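Local structure of RNA 2',3'-cyclic phosphodiesterase (Deinococcus radiodurans, 5H7E) at residues V56-R61 with R113-G118; N107-I112 with T119-F124. The protein belongs to the LigT-like phosphoesterases of the 2H clan, a family built from two related sequence halves. All coordinates share one frame; numbering follows the deposited sequence.

Contact 1: V56-R61 with R113-G118; sequences VEDLKR and RELGIG
Leu59 and Ile117 meet tip to tip, with Leu59 CD2 lying 3.7 Å from Ile117 CD1; Leu59 CG stands 3.9 Å from that same methyl, which rests against the CD2 branch. With CG1 of Ile117 anti to its carbonyl carbon (chi1 -64°) and chi2 170°, CD1 is carried out to the leucine. A second apolar touch is looser, Leu59 CD2 to Leu115 CD1 at 4.3 Å. Leu48 and Val51 touch both Leu59 and Ile117, and Leu8 adds to the cover of Leu59.

Leu115 serves the more open side. Both its methyls, CD1 and CD2, sit 4.0 Å from Asp58 CB, so the aspartate offers its methylene. The charged end is engaged otherwise: Arg61 NH1 reaches Asp58 OD1 at 2.7 Å, and OD2 pairs with Arg55. Arg55 also donates to Leu115 O, tying the chain after helix 101-114 to the start of helix 56-67.

Gly116, phi 70°, is the first residue to leave helical geometry. Gly116 N bonds back to Arg113 O at 2.8 Å and Ile117 N, probably, to Ile112 O. This is a Schellman motif whose flanking residues, Leu115 before the glycine and Ile117 after it, direct their CB toward helix 56-67.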
loop_
_atom_site.group_PDB
_atom_site.type_symbol
_atom_site.label_atom_id
_atom_site.label_comp_id
_atom_site.label_asym_id
_atom_site.label_seq_id
_atom_site.Cartn_x
_atom_site.Cartn_y
_atom_site.Cartn_z
ATOM N N VAL A 56 10.266 -16.604 -1.561
ATOM C CA VAL A 56 10.332 -15.254 -2.102
ATOM C C VAL A 56 10.502 -15.280 -3.614
ATOM O O VAL A 56 9.932 -14.453 -4.325
ATOM C CB VAL A 56 11.448 -14.455 -1.423
ATOM C CG1 VAL A 56 11.615 -13.102 -2.098
ATOM C CG2 VAL A 56 11.115 -14.276 0.066
ATOM N N GLU A 57 11.293 -16.217 -4.138
ATOM C CA GLU A 57 11.434 -16.278 -5.588
ATOM C C GLU A 57 10.107 -16.540 -6.279
ATOM O O GLU A 57 9.832 -15.933 -7.321
ATOM C CB GLU A 57 12.479 -17.328 -5.984
ATOM C CG GLU A 57 12.890 -17.225 -7.448
ATOM C CD GLU A 57 13.512 -15.870 -7.794
ATOM O OE1 GLU A 57 14.155 -15.248 -6.916
ATOM O OE2 GLU A 57 13.354 -15.428 -8.954
ATOM N N ASP A 58 9.233 -17.393 -5.715
ATOM C CA ASP A 58 7.897 -17.548 -6.320
ATOM C C ASP A 58 7.136 -16.237 -6.335
ATOM O O ASP A 58 6.416 -15.947 -7.296
ATOM C CB ASP A 58 7.045 -18.587 -5.591
ATOM C CG ASP A 58 7.550 -20.022 -5.798
ATOM O OD1 ASP A 58 8.270 -20.294 -6.796
ATOM O OD2 ASP A 58 7.187 -20.882 -4.953
ATOM N N LEU A 59 7.238 -15.465 -5.253
ATOM C CA LEU A 59 6.529 -14.192 -5.193
ATOM C C LEU A 59 7.085 -13.206 -6.208
ATOM O O LEU A 59 6.346 -12.345 -6.720
ATOM C CB LEU A 59 6.638 -13.590 -3.784
ATOM C CG LEU A 59 5.872 -14.415 -2.742
ATOM C CD1 LEU A 59 6.162 -13.847 -1.348
ATOM C CD2 LEU A 59 4.324 -14.356 -2.952
ATOM N N LYS A 60 8.392 -13.263 -6.464
ATOM C CA LYS A 60 9.000 -12.392 -7.463
ATOM C C LYS A 60 8.545 -12.778 -8.862
ATOM O O LYS A 60 8.268 -11.912 -9.690
ATOM C CB LYS A 60 10.533 -12.446 -7.360
ATOM C CG LYS A 60 11.051 -11.630 -6.181
ATOM C CD LYS A 60 12.527 -11.872 -5.875
ATOM C CE LYS A 60 13.427 -11.416 -7.001
ATOM N NZ LYS A 60 14.891 -11.579 -6.644
ATOM N N ARG A 61 8.482 -14.073 -9.143
ATOM C CA ARG A 61 7.977 -14.528 -10.431
ATOM C C ARG A 61 6.527 -14.098 -10.624
ATOM O O ARG A 61 6.123 -13.757 -11.739
ATOM C CB ARG A 61 8.102 -16.044 -10.526
ATOM C CG ARG A 61 9.505 -16.522 -10.655
ATOM C CD ARG A 61 9.510 -18.051 -10.926
ATOM N NE ARG A 61 10.811 -18.663 -10.654
ATOM C CZ ARG A 61 11.104 -19.412 -9.588
ATOM N NH1 ARG A 61 10.194 -19.677 -8.653
ATOM N NH2 ARG A 61 12.328 -19.906 -9.457
ATOM N N ARG A 113 -2.427 -16.960 -3.059
ATOM C CA ARG A 113 -3.180 -18.074 -2.498
ATOM C C ARG A 113 -2.863 -19.359 -3.239
ATOM O O ARG A 113 -2.720 -20.414 -2.640
ATOM C CB ARG A 113 -4.666 -17.780 -2.634
ATOM C CG ARG A 113 -5.625 -18.665 -1.859
ATOM C CD ARG A 113 -7.047 -18.092 -1.878
ATOM N NE ARG A 113 -7.046 -16.645 -2.123
ATOM C CZ ARG A 113 -8.068 -15.815 -1.945
ATOM N NH1 ARG A 113 -9.231 -16.255 -1.479
ATOM N NH2 ARG A 113 -7.914 -14.527 -2.221
ATOM N N GLU A 114 -2.756 -19.254 -4.551
ATOM C CA GLU A 114 -2.472 -20.397 -5.402
ATOM C C GLU A 114 -1.112 -20.989 -5.026
ATOM O O GLU A 114 -0.905 -22.186 -5.126
ATOM C CB GLU A 114 -2.609 -20.037 -6.880
ATOM C CG GLU A 114 -4.068 -19.902 -7.306
ATOM C CD GLU A 114 -4.285 -19.093 -8.574
ATOM O OE1 GLU A 114 -3.304 -18.779 -9.267
ATOM O OE2 GLU A 114 -5.451 -18.771 -8.878
ATOM N N LEU A 115 -0.177 -20.130 -4.647
ATOM C CA LEU A 115 1.147 -20.557 -4.193
ATOM C C LEU A 115 1.107 -21.163 -2.801
ATOM O O LEU A 115 2.127 -21.672 -2.352
ATOM C CB LEU A 115 2.121 -19.367 -4.197
ATOM C CG LEU A 115 2.506 -18.896 -5.600
ATOM C CD1 LEU A 115 3.202 -17.575 -5.547
ATOM C CD2 LEU A 115 3.382 -19.964 -6.342
ATOM N N GLY A 116 -0.031 -21.120 -2.106
ATOM C CA GLY A 116 -0.080 -21.617 -0.739
ATOM C C GLY A 116 0.668 -20.748 0.248
ATOM O O GLY A 116 1.213 -21.261 1.222
ATOM N N ILE A 117 0.738 -19.460 -0.016
ATOM C CA ILE A 117 1.384 -18.485 0.856
ATOM C C ILE A 117 0.299 -17.671 1.538
ATOM O O ILE A 117 -0.680 -17.277 0.894
ATOM C CB ILE A 117 2.335 -17.608 0.026
ATOM C CG1 ILE A 117 3.458 -18.500 -0.529
ATOM C CG2 ILE A 117 2.882 -16.392 0.830
ATOM C CD1 ILE A 117 4.278 -17.756 -1.533
ATOM N N GLY A 118 0.465 -17.420 2.835
ATOM C CA GLY A 118 -0.592 -16.765 3.604
ATOM C C GLY A 118 -0.672 -15.255 3.406
ATOM O O GLY A 118 0.329 -14.556 3.254
#

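Contact 2: N107-I112 with T119-F124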
loop_
_atom_site.group_PDB
_atom_site.type_symbol
_atom_site.label_atom_id
_atom_site.label_comp_id
_atom_site.label_asym_id
_atom_site.label_seq_id
_atom_site.Cartn_x
_atom_site.Cartn_y
_atom_site.Cartn_z
ATOM N N ASN A 107 -5.892 -10.221 -8.764
ATOM C CA ASN A 107 -5.069 -11.269 -9.399
ATOM C C ASN A 107 -3.877 -11.617 -8.518
ATOM O O ASN A 107 -3.488 -12.790 -8.424
ATOM C CB ASN A 107 -4.543 -10.814 -10.759
ATOM C CG ASN A 107 -5.551 -10.982 -11.894
ATOM O OD1 ASN A 107 -5.313 -11.738 -12.811
ATOM N ND2 ASN A 107 -6.648 -10.280 -11.832
ATOM N N LEU A 108 -3.275 -10.597 -7.888
ATOM C CA LEU A 108 -2.144 -10.834 -7.001
ATOM C C LEU A 108 -2.566 -11.700 -5.820
ATOM O O LEU A 108 -1.913 -12.705 -5.487
ATOM C CB LEU A 108 -1.620 -9.453 -6.563
ATOM C CG LEU A 108 -0.416 -9.466 -5.717
ATOM C CD1 LEU A 108 0.803 -9.952 -6.575
ATOM C CD2 LEU A 108 -0.211 -8.034 -5.215
ATOM N N ARG A 109 -3.676 -11.324 -5.178
ATOM C CA ARG A 109 -4.148 -12.082 -4.020
ATOM C C ARG A 109 -4.479 -13.508 -4.411
ATOM O O ARG A 109 -4.193 -14.456 -3.655
ATOM C CB ARG A 109 -5.365 -11.364 -3.400
ATOM C CG ARG A 109 -4.945 -10.058 -2.762
ATOM C CD ARG A 109 -6.198 -9.248 -2.434
ATOM N NE ARG A 109 -5.829 -8.019 -1.738
ATOM C CZ ARG A 109 -6.591 -7.434 -0.810
ATOM N NH1 ARG A 109 -7.799 -7.961 -0.511
ATOM N NH2 ARG A 109 -6.120 -6.346 -0.202
ATOM N N ALA A 110 -5.105 -13.689 -5.581
ATOM C CA ALA A 110 -5.386 -15.040 -6.026
ATOM C C ALA A 110 -4.100 -15.816 -6.284
ATOM O O ALA A 110 -4.042 -17.025 -6.009
ATOM C CB ALA A 110 -6.260 -15.013 -7.286
ATOM N N GLY A 111 -3.110 -15.166 -6.908
ATOM C CA GLY A 111 -1.863 -15.864 -7.196
ATOM C C GLY A 111 -1.120 -16.251 -5.933
ATOM O O GLY A 111 -0.490 -17.305 -5.878
ATOM N N ILE A 112 -1.153 -15.384 -4.936
ATOM C CA ILE A 112 -0.472 -15.677 -3.691
ATOM C C ILE A 112 -1.104 -16.901 -3.036
ATOM O O ILE A 112 -0.407 -17.771 -2.545
ATOM C CB ILE A 112 -0.513 -14.484 -2.731
ATOM C CG1 ILE A 112 0.247 -13.307 -3.325
ATOM C CG2 ILE A 112 0.094 -14.851 -1.393
ATOM C CD1 ILE A 112 0.033 -12.021 -2.574
ATOM N N THR A 119 -1.900 -14.749 3.412
ATOM C CA THR A 119 -2.143 -13.319 3.373
ATOM C C THR A 119 -2.896 -12.895 4.612
ATOM O O THR A 119 -3.406 -13.708 5.364
ATOM C CB THR A 119 -2.957 -12.898 2.156
ATOM O OG1 THR A 119 -4.091 -13.754 2.080
ATOM C CG2 THR A 119 -2.128 -13.058 0.903
ATOM N N ASP A 120 -2.963 -11.580 4.819
ATOM C CA ASP A 120 -3.717 -11.074 5.959
ATOM C C ASP A 120 -4.359 -9.770 5.501
ATOM O O ASP A 120 -4.022 -8.684 5.999
ATOM C CB ASP A 120 -2.812 -10.870 7.172
ATOM C CG ASP A 120 -3.560 -10.373 8.389
ATOM O OD1 ASP A 120 -4.733 -10.685 8.553
ATOM O OD2 ASP A 120 -2.921 -9.683 9.209
ATOM N N ASP A 121 -5.313 -9.908 4.578
ATOM C CA ASP A 121 -5.940 -8.786 3.887
ATOM C C ASP A 121 -7.391 -8.635 4.312
ATOM O O ASP A 121 -8.061 -9.597 4.718
ATOM C CB ASP A 121 -5.919 -8.967 2.360
ATOM C CG ASP A 121 -4.523 -9.020 1.785
ATOM O OD1 ASP A 121 -3.665 -8.253 2.277
ATOM O OD2 ASP A 121 -4.281 -9.825 0.863
ATOM N N LEU A 122 -7.849 -7.384 4.247
ATOM C CA LEU A 122 -9.279 -7.075 4.244
ATOM C C LEU A 122 -9.731 -6.839 2.792
ATOM O O LEU A 122 -8.921 -6.843 1.853
ATOM C CB LEU A 122 -9.570 -5.860 5.126
ATOM C CG LEU A 122 -9.112 -5.953 6.590
ATOM C CD1 LEU A 122 -9.390 -4.648 7.329
ATOM C CD2 LEU A 122 -9.791 -7.115 7.290
ATOM N N ALA A 123 -11.031 -6.623 2.584
ATOM C CA ALA A 123 -11.525 -6.289 1.250
ATOM C C ALA A 123 -10.705 -5.160 0.668
ATOM O O ALA A 123 -10.370 -4.210 1.371
ATOM C CB ALA A 123 -13.010 -5.875 1.330
ATOM N N PHE A 124 -10.328 -5.277 -0.614
ATOM C CA PHE A 124 -9.420 -4.298 -1.208
ATOM C C PHE A 124 -10.128 -2.965 -1.406
ATOM O O PHE A 124 -11.192 -2.907 -2.027
ATOM C CB PHE A 124 -8.880 -4.776 -2.551
ATOM C CG PHE A 124 -7.916 -3.812 -3.162
ATOM C CD1 PHE A 124 -6.694 -3.583 -2.567
ATOM C CD2 PHE A 124 -8.240 -3.140 -4.321
ATOM C CE1 PHE A 124 -5.796 -2.697 -3.100
ATOM C CE2 PHE A 124 -7.341 -2.272 -4.899
ATOM C CZ PHE A 124 -6.129 -2.011 -4.263
HETATM O O HOH W 1 -7.000 -4.315 1.762
#
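Arg109 NH1 donates to Leu122 O over 2.8 Å, with an N-H...O angle of 160°; the carbonyl oxygen lies near the guanidinium plane, at its edge, while the donor is tilted somewhat from the carbonyl plane. Water 1 supports the same edge, accepting from Arg109 NH2 at 3.0 Å and donating to Leu122 O, so this oxygen receives two bonds and the rotation of the guanidinium is restrained.

Asp121 takes part differently. Its carboxylate stacks over one face of the guanidinium, the planes 13° apart, and Asp121 OD2 is 3.5 Å from Arg109 NE. That oxygen is well out of plane, so the attraction is one of charge, without a directed N-H. Directed bonds are made outward: Asp121 OD2 with Ser46 OG, OD1 with Tyr47 N, and Arg109 NE with Leu45 O. Strand 42-48 thus positions both members of the pair.

Phe124 CB lies over the opposite guanidinium face, toward its rim, and the ring turns its edge to the arginine, CD1 being 3.7 Å from Arg109 NH2. A chi3 of 176° keeps the arginine chain stretched and carries its charged end out to this sandwiched position. Farther along the helix, Ile112 CG2 meets Thr119 CG2 at 3.7 Å, the side chains crossing at a slant.

Helix 101-114 therefore holds the loop that leads to strand 127-132: strand 42-48 touches both, through Leu45 and Ser46 to the helix and through Ser46 and Tyr47 to the loop, Phe124 packs back on Leu101, Thr102, Ala105 and Glu106, and Ile112 also touches Leu62 of helix 56-67 and Tyr10 of strand 6-13.

Helix 101-114 and the chain that follows it are used by both contacts, whose segments alternate along the sequence and whose centres lie about 11 Å apart. Contact 1 is partly buried and joins helix 56-67 to the turn after helix 101-114, with no hydrogen bond or salt bridge crossing between its segments. Contact 2 is a surface contact by the exposure of its residues, although its centre is nearer that of the chain (about 12 Å against about 18 Å), and depends on a guanidinium held by a carbonyl, a carboxylate and a water. Their meeting point is Ile112, whose CG1 lies 4.2 Å from Leu59 CD2. Apolar packing dominates where that turn meets helix 56-67, polar bonding along the loop.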